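Local coordinates for protein tyrosinase (PDB 5ZRD) that hydroxylates monophenols to catechols and very probably oxidises these to quinones at a pair of copper ions, as tyrosinases do, at residues Q296-N301 with E506-G511; H336-D341 with C389-R394. One frame throughout, in Å; residues are numbered along the deposited sequence.

Overall arrangement
Contact 1 (296-301 with 506-511) and contact 2 (336-341 with 389-394) lie on opposite sides of the chain's centre, their own centres about 39 Å apart, and share no element. Contact 1 is mostly buried and joins the edge strand 295-297 to strand 502-509 in a four-stranded sheet; its chemistry is backbone pairing, extended by an arginine whose guanidinium group binds loop carbonyls. Contact 2 is only partly buried, farther from the centre, and contains no strand pairing at all: a loop after helix 315-334 meets the start of helix 392-396 through an isoleucine packed on backbone and leucine, and a polar Asp-Asn pair around the helix cap.

Contact 1: residues Q296-N301 with E506-G511; sequences QIAGAN and EFIHRG
Q296 lies in a short parallel pairing with the strand that ends at H509. Its N gives a weak bond to F507 O, whereas its carbonyl is held firmly, H509 N reaching Q296 O at 3.0 Å with an N-H...O angle of 162°. The same oxygen lies over one face of the H509 imidazole. On the side of the sheet shared with I508, Q296 CB touches I508 CG2 at 4.1 Å, while the poorly ordered amide beyond leads away, as befits an exposed edge, OE1 taking only a weak bond from I297 N. I297 pairs with H509 on the other side, a beta-branched residue suited to an extended strand; with CG2 anti to the backbone N, this branch reaches R510 O at 3.7 Å. A298 N bonds to H509 O at 2.9 Å, and its small CB fits beside R510 NH1. Beyond I297 the chain is loop, and a single nitrogen joins two of its carbonyls: R510 NH1 donates to A298 O at 3.0 Å and to A300 O at 2.8 Å, rising above both carbonyl planes. A bend at chi2 (-63°) turns the arginine back, although its CB starts away from the loop. N301 OD1 merely lies over a face of the guanidinium, 3.3 Å from R510 CZ, with amide and guanidinium planes almost perpendicular at 87°. R510 NE forms a salt bridge with E306 and NH2 bonds to G285 O; arginine suits this place because its N-H groups serve these and the two loop carbonyls together. The R510 side chain lies about 9 Å from that of the copper ligand H281. Within this chain, 295-297 is an outermost strand of the mixed sheet, with 502-509 between it and 441-450, which runs antiparallel to 502-509.

Contact 2: residues H336-D341 with C389-R394; sequences HTDRLD and CINIER
D338 OD1 receives a hydrogen bond from N391 ND2 at 3.0 Å, the nitrogen coming from above the carboxylate plane with an N-H...O angle of 157°. R394 crosses the aspartate at about a right angle, its NE forming a long salt bridge of 3.9 Å with D338 OD1; charged residues suit this exposed outer side. Beside them, I390 CG2 packs against the loop backbone, 3.7 Å from D338 C, and against L340 CG at 4.0 Å, two branched aliphatic residues on the buried side. The second shell orients the polar groups. T337 OG1 donates to D338 OD2, which would limit the carboxylate's rotation. In N391, with CG anti to the backbone N (chi1 -176°), ND2 gives to the aspartate, while OD1 accepts from R394 N at 2.9 Å and, weakly, from E393 N. Asparagine matches this N-cap, since one amide both accepts from the helix and donates to the loop. Q331 on helix 315-334 bonds both H336 O and I390 O, and W328 of that helix touches T337 and N391, so the loop and the start of helix 392-396 both pack against helix 315-334.

Contact 1: residues Q296-N301 with E506-G511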
# COMPACT_ATOMS: atom_id res chain seq x y z
N GLN A 296 -17.44 -34.08 -6.39
CA GLN A 296 -18.80 -33.64 -6.09
C GLN A 296 -18.78 -32.19 -5.60
O GLN A 296 -17.89 -31.77 -4.86
CB GLN A 296 -19.44 -34.52 -5.00
CG GLN A 296 -20.34 -35.63 -5.52
CD GLN A 296 -21.70 -35.15 -5.99
OE1 GLN A 296 -21.85 -34.04 -6.50
NE2 GLN A 296 -22.69 -36.00 -5.83
N ILE A 297 -19.80 -31.44 -6.01
CA ILE A 297 -20.03 -30.08 -5.57
C ILE A 297 -21.09 -30.11 -4.48
O ILE A 297 -22.17 -30.64 -4.70
CB ILE A 297 -20.50 -29.24 -6.78
CG1 ILE A 297 -19.47 -29.28 -7.90
CG2 ILE A 297 -20.86 -27.83 -6.37
CD1 ILE A 297 -18.08 -28.88 -7.47
N ALA A 298 -20.79 -29.54 -3.30
CA ALA A 298 -21.80 -29.33 -2.26
C ALA A 298 -22.38 -27.92 -2.41
O ALA A 298 -21.86 -26.91 -1.82
CB ALA A 298 -21.19 -29.54 -0.88
N GLY A 299 -23.51 -27.86 -3.13
CA GLY A 299 -24.21 -26.60 -3.42
C GLY A 299 -25.07 -26.11 -2.26
O GLY A 299 -25.59 -24.98 -2.33
N ALA A 300 -25.22 -26.91 -1.18
CA ALA A 300 -25.93 -26.43 0.02
C ALA A 300 -25.01 -25.55 0.90
O ALA A 300 -24.29 -26.01 1.76
CB ALA A 300 -26.50 -27.58 0.81
N ASN A 301 -25.03 -24.26 0.64
CA ASN A 301 -24.08 -23.35 1.29
C ASN A 301 -24.70 -22.81 2.59
O ASN A 301 -24.98 -21.60 2.75
CB ASN A 301 -23.69 -22.21 0.36
CG ASN A 301 -22.79 -22.62 -0.78
OD1 ASN A 301 -21.94 -23.51 -0.65
ND2 ASN A 301 -22.88 -21.89 -1.88
N GLU A 506 -11.08 -38.47 -3.44
CA GLU A 506 -12.26 -37.76 -3.93
C GLU A 506 -12.34 -36.46 -3.12
O GLU A 506 -12.39 -36.50 -1.89
CB GLU A 506 -13.49 -38.66 -3.73
CG GLU A 506 -14.85 -37.99 -3.92
CD GLU A 506 -16.07 -38.73 -3.36
OE1 GLU A 506 -15.88 -39.75 -2.64
OE2 GLU A 506 -17.23 -38.27 -3.61
N PHE A 507 -12.30 -35.32 -3.81
CA PHE A 507 -12.60 -34.03 -3.18
C PHE A 507 -14.10 -33.72 -3.28
O PHE A 507 -14.71 -33.90 -4.34
CB PHE A 507 -11.82 -32.91 -3.83
CG PHE A 507 -10.35 -32.96 -3.53
CD1 PHE A 507 -9.50 -33.67 -4.35
CD2 PHE A 507 -9.84 -32.33 -2.42
CE1 PHE A 507 -8.14 -33.72 -4.06
CE2 PHE A 507 -8.48 -32.37 -2.13
CZ PHE A 507 -7.64 -33.07 -2.96
N ILE A 508 -14.68 -33.29 -2.18
CA ILE A 508 -16.01 -32.75 -2.22
C ILE A 508 -15.91 -31.28 -1.79
O ILE A 508 -15.50 -31.00 -0.66
CB ILE A 508 -16.96 -33.55 -1.31
CG1 ILE A 508 -16.96 -35.05 -1.66
CG2 ILE A 508 -18.36 -32.97 -1.35
CD1 ILE A 508 -17.68 -35.91 -0.64
N HIS A 509 -16.28 -30.37 -2.69
CA HIS A 509 -15.95 -28.98 -2.48
C HIS A 509 -17.12 -28.08 -2.88
O HIS A 509 -18.11 -28.53 -3.44
CB HIS A 509 -14.67 -28.64 -3.23
CG HIS A 509 -14.79 -28.94 -4.67
ND1 HIS A 509 -15.19 -27.98 -5.57
CD2 HIS A 509 -14.61 -30.08 -5.36
CE1 HIS A 509 -15.22 -28.51 -6.78
NE2 HIS A 509 -14.88 -29.81 -6.68
N ARG A 510 -17.01 -26.80 -2.56
CA ARG A 510 -18.07 -25.84 -2.89
C ARG A 510 -18.02 -25.46 -4.38
O ARG A 510 -19.02 -24.98 -4.94
CB ARG A 510 -17.91 -24.60 -2.02
CG ARG A 510 -17.96 -24.87 -0.53
CD ARG A 510 -19.30 -25.41 -0.13
NE ARG A 510 -19.68 -25.15 1.26
CZ ARG A 510 -20.84 -25.53 1.77
NH1 ARG A 510 -21.60 -26.36 1.07
NH2 ARG A 510 -21.24 -25.07 2.94
N GLY A 511 -16.88 -25.63 -5.02
CA GLY A 511 -16.68 -25.17 -6.42
C GLY A 511 -17.08 -23.71 -6.64
O GLY A 511 -17.81 -23.40 -7.58

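Contact 2: residues H336-D341 with C389-R394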
# COMPACT_ATOMS: atom_id res chain seq x y z
N HIS A 336 -5.52 -33.62 32.77
CA HIS A 336 -5.30 -32.19 32.43
C HIS A 336 -6.45 -31.31 32.91
O HIS A 336 -6.66 -30.25 32.34
CB HIS A 336 -5.03 -32.02 30.93
CG HIS A 336 -3.77 -32.71 30.50
ND1 HIS A 336 -2.52 -32.20 30.81
CD2 HIS A 336 -3.56 -33.90 29.90
CE1 HIS A 336 -1.60 -33.05 30.40
NE2 HIS A 336 -2.21 -34.07 29.82
N THR A 337 -7.19 -31.72 33.94
CA THR A 337 -8.23 -30.85 34.51
C THR A 337 -7.62 -29.58 35.13
O THR A 337 -8.35 -28.56 35.20
CB THR A 337 -9.10 -31.50 35.59
OG1 THR A 337 -8.23 -31.78 36.71
CG2 THR A 337 -9.87 -32.69 35.07
N ASP A 338 -6.34 -29.58 35.52
CA ASP A 338 -5.79 -28.36 36.16
C ASP A 338 -4.54 -27.80 35.54
O ASP A 338 -4.02 -26.79 35.97
CB ASP A 338 -5.58 -28.57 37.66
CG ASP A 338 -6.87 -28.84 38.39
OD1 ASP A 338 -7.56 -27.85 38.75
OD2 ASP A 338 -7.25 -30.01 38.58
N ARG A 339 -4.02 -28.43 34.52
CA ARG A 339 -2.87 -27.86 33.85
C ARG A 339 -2.91 -28.31 32.39
O ARG A 339 -3.38 -29.40 32.06
CB ARG A 339 -1.54 -28.27 34.49
CG ARG A 339 -1.38 -29.76 34.76
CD ARG A 339 -0.10 -30.01 35.54
NE ARG A 339 0.42 -31.37 35.40
CZ ARG A 339 1.62 -31.78 35.82
NH1 ARG A 339 1.96 -33.05 35.73
NH2 ARG A 339 2.48 -30.91 36.34
N LEU A 340 -2.43 -27.40 31.57
CA LEU A 340 -2.22 -27.63 30.18
C LEU A 340 -0.79 -27.20 29.88
O LEU A 340 -0.23 -26.37 30.60
CB LEU A 340 -3.23 -26.82 29.35
CG LEU A 340 -4.69 -27.22 29.50
CD1 LEU A 340 -5.59 -26.28 28.72
CD2 LEU A 340 -4.92 -28.65 29.02
N ASP A 341 -0.21 -27.77 28.85
CA ASP A 341 1.04 -27.28 28.34
C ASP A 341 0.90 -27.28 26.82
O ASP A 341 0.10 -28.00 26.26
CB ASP A 341 2.18 -28.19 28.81
CG ASP A 341 1.90 -29.67 28.56
OD1 ASP A 341 1.22 -30.32 29.39
OD2 ASP A 341 2.34 -30.20 27.54
N CYS A 389 -9.44 -20.62 32.15
CA CYS A 389 -10.58 -21.58 31.85
C CYS A 389 -10.09 -23.01 31.62
O CYS A 389 -10.69 -23.83 30.85
CB CYS A 389 -11.39 -21.13 30.65
SG CYS A 389 -10.40 -20.86 29.15
N ILE A 390 -9.06 -23.38 32.37
CA ILE A 390 -8.60 -24.77 32.34
C ILE A 390 -9.60 -25.67 33.10
O ILE A 390 -10.05 -26.71 32.60
CB ILE A 390 -7.16 -24.87 32.86
CG1 ILE A 390 -6.25 -23.95 32.03
CG2 ILE A 390 -6.67 -26.31 32.86
CD1 ILE A 390 -4.81 -23.92 32.45
N ASN A 391 -9.98 -25.26 34.28
CA ASN A 391 -10.81 -26.11 35.08
C ASN A 391 -12.20 -25.50 35.12
O ASN A 391 -12.41 -24.48 35.80
CB ASN A 391 -10.26 -26.27 36.50
CG ASN A 391 -11.09 -27.25 37.31
OD1 ASN A 391 -12.31 -27.22 37.27
ND2 ASN A 391 -10.42 -28.16 38.01
N ILE A 392 -13.14 -26.13 34.42
CA ILE A 392 -14.44 -25.49 34.32
C ILE A 392 -15.14 -25.43 35.71
O ILE A 392 -15.92 -24.52 35.91
CB ILE A 392 -15.35 -26.18 33.27
CG1 ILE A 392 -15.60 -27.64 33.60
CG2 ILE A 392 -14.81 -26.00 31.87
CD1 ILE A 392 -16.64 -28.30 32.72
N GLU A 393 -14.91 -26.39 36.62
CA GLU A 393 -15.60 -26.43 37.93
C GLU A 393 -15.00 -25.35 38.86
O GLU A 393 -15.71 -24.45 39.31
CB GLU A 393 -15.53 -27.83 38.54
CG GLU A 393 -16.21 -28.90 37.70
CD GLU A 393 -15.99 -30.35 38.12
OE1 GLU A 393 -14.99 -30.63 38.83
OE2 GLU A 393 -16.81 -31.23 37.72
N ARG A 394 -13.68 -25.32 39.00
CA ARG A 394 -13.01 -24.40 39.94
C ARG A 394 -12.94 -22.98 39.39
O ARG A 394 -12.95 -22.06 40.18
CB ARG A 394 -11.58 -24.84 40.29
CG ARG A 394 -11.49 -26.27 40.81
CD ARG A 394 -10.08 -26.71 41.17
NE ARG A 394 -10.12 -28.08 41.69
CZ ARG A 394 -10.56 -28.45 42.90
NH1 ARG A 394 -10.61 -27.58 43.90
NH2 ARG A 394 -10.94 -29.72 43.10